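Local coordinates for DegV family protein (Eubacterium eligens, PDB 3FDJ) that is of unknown function but, as a member of the DegV family, probably binds fatty acids in a pocket between its two alpha/beta lobes, at residues S10-I14 / Y256-C262; R123-E127 / G224-I228. All blocks are in the same frame, centred on the assembly; numbering follows the deposited sequence.

Contact 1 (S10-I14 / Y256-C262)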
ATOM      1  N   SER A  10      -8.089  -2.494   0.603  1.00  9.56           N
ATOM      2  CA  SER A  10      -7.900  -1.485   1.646  1.00  9.95           C
ATOM      3  C   SER A  10      -6.431  -1.261   2.043  1.00 10.63           C
ATOM      4  O   SER A  10      -6.137  -0.319   2.770  1.00 11.05           O
ATOM      5  CB  SER A  10      -8.737  -1.858   2.879  1.00  9.50           C
ATOM      6  OG  SER A  10      -8.220  -3.015   3.529  1.00 10.01           O
ATOM      7  N   ALA A  11      -5.514  -2.090   1.543  1.00 11.14           N
ATOM      8  CA  ALA A  11      -4.075  -1.812   1.699  1.00 11.37           C
ATOM      9  C   ALA A  11      -3.656  -0.516   0.997  1.00 11.45           C
ATOM     10  O   ALA A  11      -2.544  -0.045   1.233  1.00 12.11           O
ATOM     11  CB  ALA A  11      -3.233  -2.963   1.217  1.00 10.86           C
ATOM     12  N   CYS A  12      -4.521   0.054   0.156  1.00 10.93           N
ATOM     13  CA  CYS A  12      -4.233   1.346  -0.479  1.00 11.62           C
ATOM     14  C   CYS A  12      -4.378   2.538   0.477  1.00 12.22           C
ATOM     15  O   CYS A  12      -3.993   3.653   0.136  1.00 12.26           O
ATOM     16  CB  CYS A  12      -5.108   1.549  -1.710  1.00 11.70           C
ATOM     17  SG  CYS A  12      -6.804   1.903  -1.342  1.00 14.05           S
ATOM     18  N   ASP A  13      -4.942   2.289   1.662  1.00 12.97           N
ATOM     19  CA  ASP A  13      -5.085   3.281   2.759  1.00 13.75           C
ATOM     20  C   ASP A  13      -6.144   4.377   2.520  1.00 14.25           C
ATOM     21  O   ASP A  13      -6.377   5.195   3.419  1.00 15.79           O
ATOM     22  CB  ASP A  13      -3.747   3.980   3.119  1.00 13.46           C
ATOM     23  CG  ASP A  13      -2.598   2.999   3.430  1.00 14.64           C
ATOM     24  OD1 ASP A  13      -2.785   2.117   4.301  1.00 16.79           O
ATOM     25  OD2 ASP A  13      -1.489   3.158   2.832  1.00 15.96           O
ATOM     26  N   ILE A  14      -6.786   4.403   1.352  1.00 14.81           N
ATOM     27  CA  ILE A  14      -7.721   5.486   1.012  1.00 15.03           C
ATOM     28  C   ILE A  14      -9.107   4.929   0.756  1.00 15.45           C
ATOM     29  O   ILE A  14      -9.268   3.731   0.469  1.00 13.68           O
ATOM     30  CB  ILE A  14      -7.238   6.354  -0.174  1.00 14.74           C
ATOM     31  CG1 ILE A  14      -7.063   5.539  -1.455  1.00 16.36           C
ATOM     32  CG2 ILE A  14      -5.911   7.007   0.196  1.00 16.76           C
ATOM     33  CD1 ILE A  14      -6.955   6.369  -2.731  1.00 16.61           C
ATOM     34  N   TYR A 256      -0.176  11.206   4.716  1.00  9.01           N
ATOM     35  CA  TYR A 256      -1.485  10.809   5.210  1.00  9.54           C
ATOM     36  C   TYR A 256      -1.410   9.554   6.066  1.00  9.37           C
ATOM     37  O   TYR A 256      -0.386   8.887   6.129  1.00  8.86           O
ATOM     38  CB  TYR A 256      -2.443  10.586   4.032  1.00  9.67           C
ATOM     39  CG  TYR A 256      -1.938   9.570   3.044  1.00 11.10           C
ATOM     40  CD1 TYR A 256      -0.978   9.923   2.094  1.00 14.28           C
ATOM     41  CD2 TYR A 256      -2.414   8.263   3.045  1.00 11.23           C
ATOM     42  CE1 TYR A 256      -0.482   8.995   1.204  1.00 14.33           C
ATOM     43  CE2 TYR A 256      -1.938   7.334   2.136  1.00 13.11           C
ATOM     44  CZ  TYR A 256      -0.962   7.715   1.232  1.00 13.13           C
ATOM     45  OH  TYR A 256      -0.479   6.834   0.332  1.00 15.46           O
ATOM     46  N   LYS A 257      -2.502   9.261   6.756  1.00  9.59           N
ATOM     47  CA  LYS A 257      -2.534   8.129   7.676  1.00 10.65           C
ATOM     48  C   LYS A 257      -2.712   6.791   6.942  1.00  9.93           C
ATOM     49  O   LYS A 257      -3.526   6.656   6.024  1.00 10.07           O
ATOM     50  CB  LYS A 257      -3.670   8.276   8.680  1.00 11.10           C
ATOM     51  CG  LYS A 257      -3.581   9.501   9.566  1.00 14.85           C
ATOM     52  CD  LYS A 257      -4.733   9.510  10.565  1.00 18.61           C
ATOM     53  CE  LYS A 257      -4.647  10.713  11.467  1.00 23.19           C
ATOM     54  NZ  LYS A 257      -4.803  11.948  10.655  1.00 27.75           N
ATOM     55  N   ALA A 258      -2.000   5.793   7.427  1.00  9.55           N
ATOM     56  CA  ALA A 258      -2.206   4.409   7.002  1.00  9.64           C
ATOM     57  C   ALA A 258      -3.588   3.911   7.412  1.00  9.34           C
ATOM     58  O   ALA A 258      -4.177   4.390   8.391  1.00  9.10           O
ATOM     59  CB  ALA A 258      -1.112   3.517   7.580  1.00  9.33           C
ATOM     60  N   GLY A 259      -4.128   2.971   6.626  1.00  9.31           N
ATOM     61  CA  GLY A 259      -5.360   2.284   6.967  1.00  9.28           C
ATOM     62  C   GLY A 259      -5.054   1.121   7.882  1.00  9.23           C
ATOM     63  O   GLY A 259      -3.926   0.984   8.344  1.00  8.45           O
ATOM     64  N   GLY A 260      -6.073   0.304   8.140  1.00  8.80           N
ATOM     65  CA  GLY A 260      -5.992  -0.800   9.097  1.00  9.91           C
ATOM     66  C   GLY A 260      -4.939  -1.852   8.755  1.00  9.76           C
ATOM     67  O   GLY A 260      -4.142  -2.229   9.594  1.00  9.17           O
ATOM     68  N   LEU A 261      -4.949  -2.320   7.514  1.00 10.18           N
ATOM     69  CA  LEU A 261      -4.050  -3.382   7.079  1.00 10.86           C
ATOM     70  C   LEU A 261      -2.609  -2.919   7.145  1.00 11.04           C
ATOM     71  O   LEU A 261      -1.741  -3.594   7.710  1.00 11.90           O
ATOM     72  CB  LEU A 261      -4.403  -3.796   5.643  1.00 11.05           C
ATOM     73  CG  LEU A 261      -3.705  -5.030   5.056  1.00 12.13           C
ATOM     74  CD1 LEU A 261      -2.272  -4.738   4.647  1.00 15.34           C
ATOM     75  CD2 LEU A 261      -3.791  -6.217   6.050  1.00 13.65           C
ATOM     76  N   CYS A 262      -2.326  -1.762   6.561  1.00 11.49           N
ATOM     77  CA  CYS A 262      -0.974  -1.229   6.621  1.00 12.41           C
ATOM     78  C   CYS A 262      -0.557  -0.889   8.056  1.00 11.95           C
ATOM     79  O   CYS A 262       0.599  -1.085   8.409  1.00 12.13           O
ATOM     80  CB  CYS A 262      -0.775  -0.048   5.677  1.00 13.12           C
ATOM     81  SG  CYS A 262      -0.725  -0.573   3.893  1.00 21.27           S
TER
HETATM   82  O   HOH W   1      -4.231  -0.106   5.044  1.00 12.61           O
HETATM   83  O   HOH W   2      -5.712   7.422   4.738  1.00 20.20           O
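Asp13 and Gly259 make a buried joint between the two alpha/beta halves of the chain: the turn that follows strand 5-9 of one sheet is fastened to the bend that leads from strand 253-257 of the other sheet into helix 260-266. The backbone N of Gly259 gives its hydrogen to Asp13 OD1 at 2.8 Å in an almost straight bond (174°), reaching the oxygen from above the carboxylate plane. Asp13 holds a left-handed backbone conformation (phi 72°), and its CG, anti to the carbonyl carbon (chi1 -53°), leans over the bend. Glycine suits position 259, because a beta carbon there would lie only 3.4 Å from Asp13 CA. Beside this bond, Asp13 CB meets the edge of the Tyr256 ring at CE2, 3.9 Å away, while Cys262 CB packs against Asp13 OD1. Farther along, Ala11 CB touches Leu261 CD1 at 4.0 Å, a methyl-to-methyl contact beside the first turn of helix 260-266. Two waters bridge polar atoms of the two segments. One accepts from Cys262 N and lies close to both Ser10 O and Asp13 OD1; a second donates to both Asp13 O and Lys257 O, its oxygen 2.7 Å from Asp13 O. Asp38 takes hydrogen bonds from Gly260 N and Leu261 N and also pairs with Ser10 OG, so it joins both segments from outside. With Asp13 OD1 set against the amino end of helix 260-266, the N-H groups and helix dipole there would probably ease the cost of burying its negative charge.

Contact 2 (R123-E127 / G224-I228)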
ATOM      1  N   ARG A 123      -1.569   3.676  -4.120  1.00  8.90           N
ATOM      2  CA  ARG A 123      -2.130   5.018  -4.311  1.00  9.10           C
ATOM      3  C   ARG A 123      -1.621   5.708  -5.571  1.00  8.82           C
ATOM      4  O   ARG A 123      -2.417   6.272  -6.326  1.00  8.06           O
ATOM      5  CB  ARG A 123      -1.923   5.916  -3.082  1.00  8.78           C
ATOM      6  CG  ARG A 123      -2.577   7.234  -3.249  1.00 10.16           C
ATOM      7  CD  ARG A 123      -2.531   8.059  -1.998  1.00 11.30           C
ATOM      8  NE  ARG A 123      -3.184   9.326  -2.273  1.00 11.58           N
ATOM      9  CZ  ARG A 123      -3.716  10.123  -1.351  1.00 15.69           C
ATOM     10  NH1 ARG A 123      -3.680   9.815  -0.044  1.00 14.01           N
ATOM     11  NH2 ARG A 123      -4.320  11.233  -1.753  1.00 16.06           N
ATOM     12  N   ILE A 124      -0.306   5.664  -5.799  1.00  8.55           N
ATOM     13  CA  ILE A 124       0.281   6.265  -6.998  1.00  9.02           C
ATOM     14  C   ILE A 124      -0.281   5.629  -8.282  1.00  8.85           C
ATOM     15  O   ILE A 124      -0.561   6.320  -9.258  1.00  9.60           O
ATOM     16  CB  ILE A 124       1.827   6.236  -6.934  1.00  9.13           C
ATOM     17  CG1 ILE A 124       2.304   7.310  -5.956  1.00  8.40           C
ATOM     18  CG2 ILE A 124       2.462   6.480  -8.307  1.00  8.73           C
ATOM     19  CD1 ILE A 124       3.838   7.471  -5.835  1.00 11.03           C
ATOM     20  N   ILE A 125      -0.428   4.319  -8.288  1.00  8.98           N
ATOM     21  CA  ILE A 125      -1.044   3.635  -9.428  1.00  9.31           C
ATOM     22  C   ILE A 125      -2.482   4.151  -9.663  1.00  8.50           C
ATOM     23  O   ILE A 125      -2.843   4.527 -10.774  1.00  7.86           O
ATOM     24  CB  ILE A 125      -1.005   2.107  -9.244  1.00  9.22           C
ATOM     25  CG1 ILE A 125       0.448   1.636  -9.282  1.00  9.86           C
ATOM     26  CG2 ILE A 125      -1.837   1.396 -10.324  1.00 11.27           C
ATOM     27  CD1 ILE A 125       0.679   0.199  -8.782  1.00 11.40           C
ATOM     28  N   LEU A 126      -3.272   4.189  -8.603  1.00  8.76           N
ATOM     29  CA  LEU A 126      -4.665   4.653  -8.687  1.00  8.81           C
ATOM     30  C   LEU A 126      -4.738   6.074  -9.222  1.00  9.39           C
ATOM     31  O   LEU A 126      -5.579   6.374 -10.080  1.00  9.81           O
ATOM     32  CB  LEU A 126      -5.335   4.567  -7.325  1.00  8.46           C
ATOM     33  CG  LEU A 126      -5.684   3.159  -6.889  1.00  9.12           C
ATOM     34  CD1 LEU A 126      -5.902   3.121  -5.384  1.00 11.88           C
ATOM     35  CD2 LEU A 126      -6.934   2.667  -7.633  1.00  7.79           C
ATOM     36  N   GLU A 127      -3.839   6.938  -8.743  1.00  8.62           N
ATOM     37  CA  GLU A 127      -3.818   8.309  -9.213  1.00  9.03           C
ATOM     38  C   GLU A 127      -3.431   8.434 -10.691  1.00  8.75           C
ATOM     39  O   GLU A 127      -3.883   9.351 -11.381  1.00  8.40           O
ATOM     40  CB  GLU A 127      -2.921   9.181  -8.356  1.00  8.39           C
ATOM     41  CG  GLU A 127      -3.442   9.400  -6.930  1.00 11.61           C
ATOM     42  CD  GLU A 127      -2.540  10.315  -6.139  1.00 16.35           C
ATOM     43  OE1 GLU A 127      -1.906  11.197  -6.771  1.00 20.95           O
ATOM     44  OE2 GLU A 127      -2.468  10.176  -4.901  1.00 17.10           O
ATOM     45  N   GLY A 224       9.546  14.009  -8.661  1.00 10.31           N
ATOM     46  CA  GLY A 224       8.174  13.688  -9.061  1.00 10.10           C
ATOM     47  C   GLY A 224       7.253  13.353  -7.893  1.00 10.14           C
ATOM     48  O   GLY A 224       7.580  13.557  -6.728  1.00 10.10           O
ATOM     49  N   LYS A 225       6.096  12.803  -8.218  1.00 10.02           N
ATOM     50  CA  LYS A 225       5.076  12.549  -7.236  1.00 10.58           C
ATOM     51  C   LYS A 225       5.608  11.681  -6.084  1.00 10.18           C
ATOM     52  O   LYS A 225       6.337  10.721  -6.304  1.00 10.09           O
ATOM     53  CB  LYS A 225       3.891  11.883  -7.939  1.00 11.13           C
ATOM     54  CG  LYS A 225       2.731  11.606  -7.034  1.00 12.47           C
ATOM     55  CD  LYS A 225       1.603  10.911  -7.771  1.00 11.70           C
ATOM     56  CE  LYS A 225       0.978  11.790  -8.793  1.00 13.76           C
ATOM     57  NZ  LYS A 225      -0.367  11.286  -9.180  1.00 12.69           N
ATOM     58  N   LEU A 226       5.241  12.060  -4.863  1.00 10.25           N
ATOM     59  CA  LEU A 226       5.697  11.437  -3.624  1.00 10.48           C
ATOM     60  C   LEU A 226       4.502  11.262  -2.702  1.00  9.96           C
ATOM     61  O   LEU A 226       3.740  12.212  -2.466  1.00  9.22           O
ATOM     62  CB  LEU A 226       6.706  12.359  -2.916  1.00 11.44           C
ATOM     63  CG  LEU A 226       7.123  12.002  -1.477  1.00 12.71           C
ATOM     64  CD1 LEU A 226       7.903  10.722  -1.500  1.00 14.60           C
ATOM     65  CD2 LEU A 226       7.929  13.172  -0.859  1.00 13.74           C
ATOM     66  N   ARG A 227       4.328  10.053  -2.175  1.00  8.93           N
ATOM     67  CA  ARG A 227       3.205   9.749  -1.284  1.00  8.99           C
ATOM     68  C   ARG A 227       3.775   9.042  -0.066  1.00  8.66           C
ATOM     69  O   ARG A 227       4.541   8.094  -0.199  1.00  9.08           O
ATOM     70  CB  ARG A 227       2.155   8.862  -2.001  1.00  8.55           C
ATOM     71  CG  ARG A 227       1.464   9.552  -3.183  1.00  9.19           C
ATOM     72  CD  ARG A 227       0.618  10.720  -2.736  1.00  9.75           C
ATOM     73  NE  ARG A 227      -0.042  11.415  -3.845  1.00  8.82           N
ATOM     74  CZ  ARG A 227       0.395  12.508  -4.464  1.00  9.91           C
ATOM     75  NH1 ARG A 227       1.498  13.140  -4.086  1.00 11.73           N
ATOM     76  NH2 ARG A 227      -0.343  13.012  -5.443  1.00 11.22           N
ATOM     77  N   ILE A 228       3.444   9.537   1.119  1.00  9.14           N
ATOM     78  CA  ILE A 228       3.967   8.976   2.365  1.00  9.10           C
ATOM     79  C   ILE A 228       2.801   8.692   3.317  1.00  9.81           C
ATOM     80  O   ILE A 228       2.026   9.617   3.643  1.00  9.39           O
ATOM     81  CB  ILE A 228       4.928   9.963   3.076  1.00  9.66           C
ATOM     82  CG1 ILE A 228       6.011  10.499   2.132  1.00  9.01           C
ATOM     83  CG2 ILE A 228       5.517   9.317   4.354  1.00  8.95           C
ATOM     84  CD1 ILE A 228       6.914  11.642   2.724  1.00 11.62           C
TER
HETATM   85  O   HOH W   3       0.406   8.749 -10.104  1.00 13.05           O
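A salt-bridge network, Arg123, Glu127, Lys225 and Arg227, ties helix 120-134 across the face of the mixed sheet that contains strand 226-230. The axes of the two short segments approach to 9.8 Å. Glutamate is apt at its middle, since each carboxylate oxygen serves two donors. Arg227 grips it side-on: NE reaches Glu127 OE2 at 2.9 Å, nearly straight and within the guanidinium plane, while NH2 reaches Glu127 OE1 at 2.7 Å by way of that oxygen's syn lone pair. Lys225 NZ comes to Glu127 OE1 on the anti side, 2.9 Å away, and Arg123 NE, one helical turn back, meets Glu127 OE2 nearly end-on to its C-O bond. The two arginines cross at about a right angle, their guanidinium planes 83° apart, with the shared carboxylate probably offsetting their like charges. Ile124 CG1 packs on the Arg227 CG methylene at 3.7 Å, so the aliphatic part of the arginine lies against an isoleucine while its polar head serves the network. A bend at chi2 (-66°) turns the Arg227 head toward Glu127, and Asp252 forms a second salt bridge with NH2. A leucine in place of Arg227 would probably leave Glu127 with two donors fewer and Asp252 without this mate. Lys225 CG lies over one face of the Arg227 guanidinium, 3.4 Å above its plane and offset toward its rim, while Arg227 NH1 donates back to Leu226 O at 2.9 Å.

Along the chain the order is 10-14, 123-127, 224-228, 256-262, so both segments of contact 2 fall between those of contact 1, whose ends lie 242 residues apart. The centres of the two contacts are about 13 Å apart, and both contacts reach one sheet, where strands 226-230 and 253-257 run side by side in parallel; Tyr256 N probably bonds to Ile228 O. Tyr256 also stands between the contacts, its OH packing at 3.3 Å against Arg123 CD and its ring in a cation-pi pair with that arginine. In each contact an element following a strand of the first sheet, a turn or helix 120-134, reaches the second sheet, so together they join the two halves of the DegV fold.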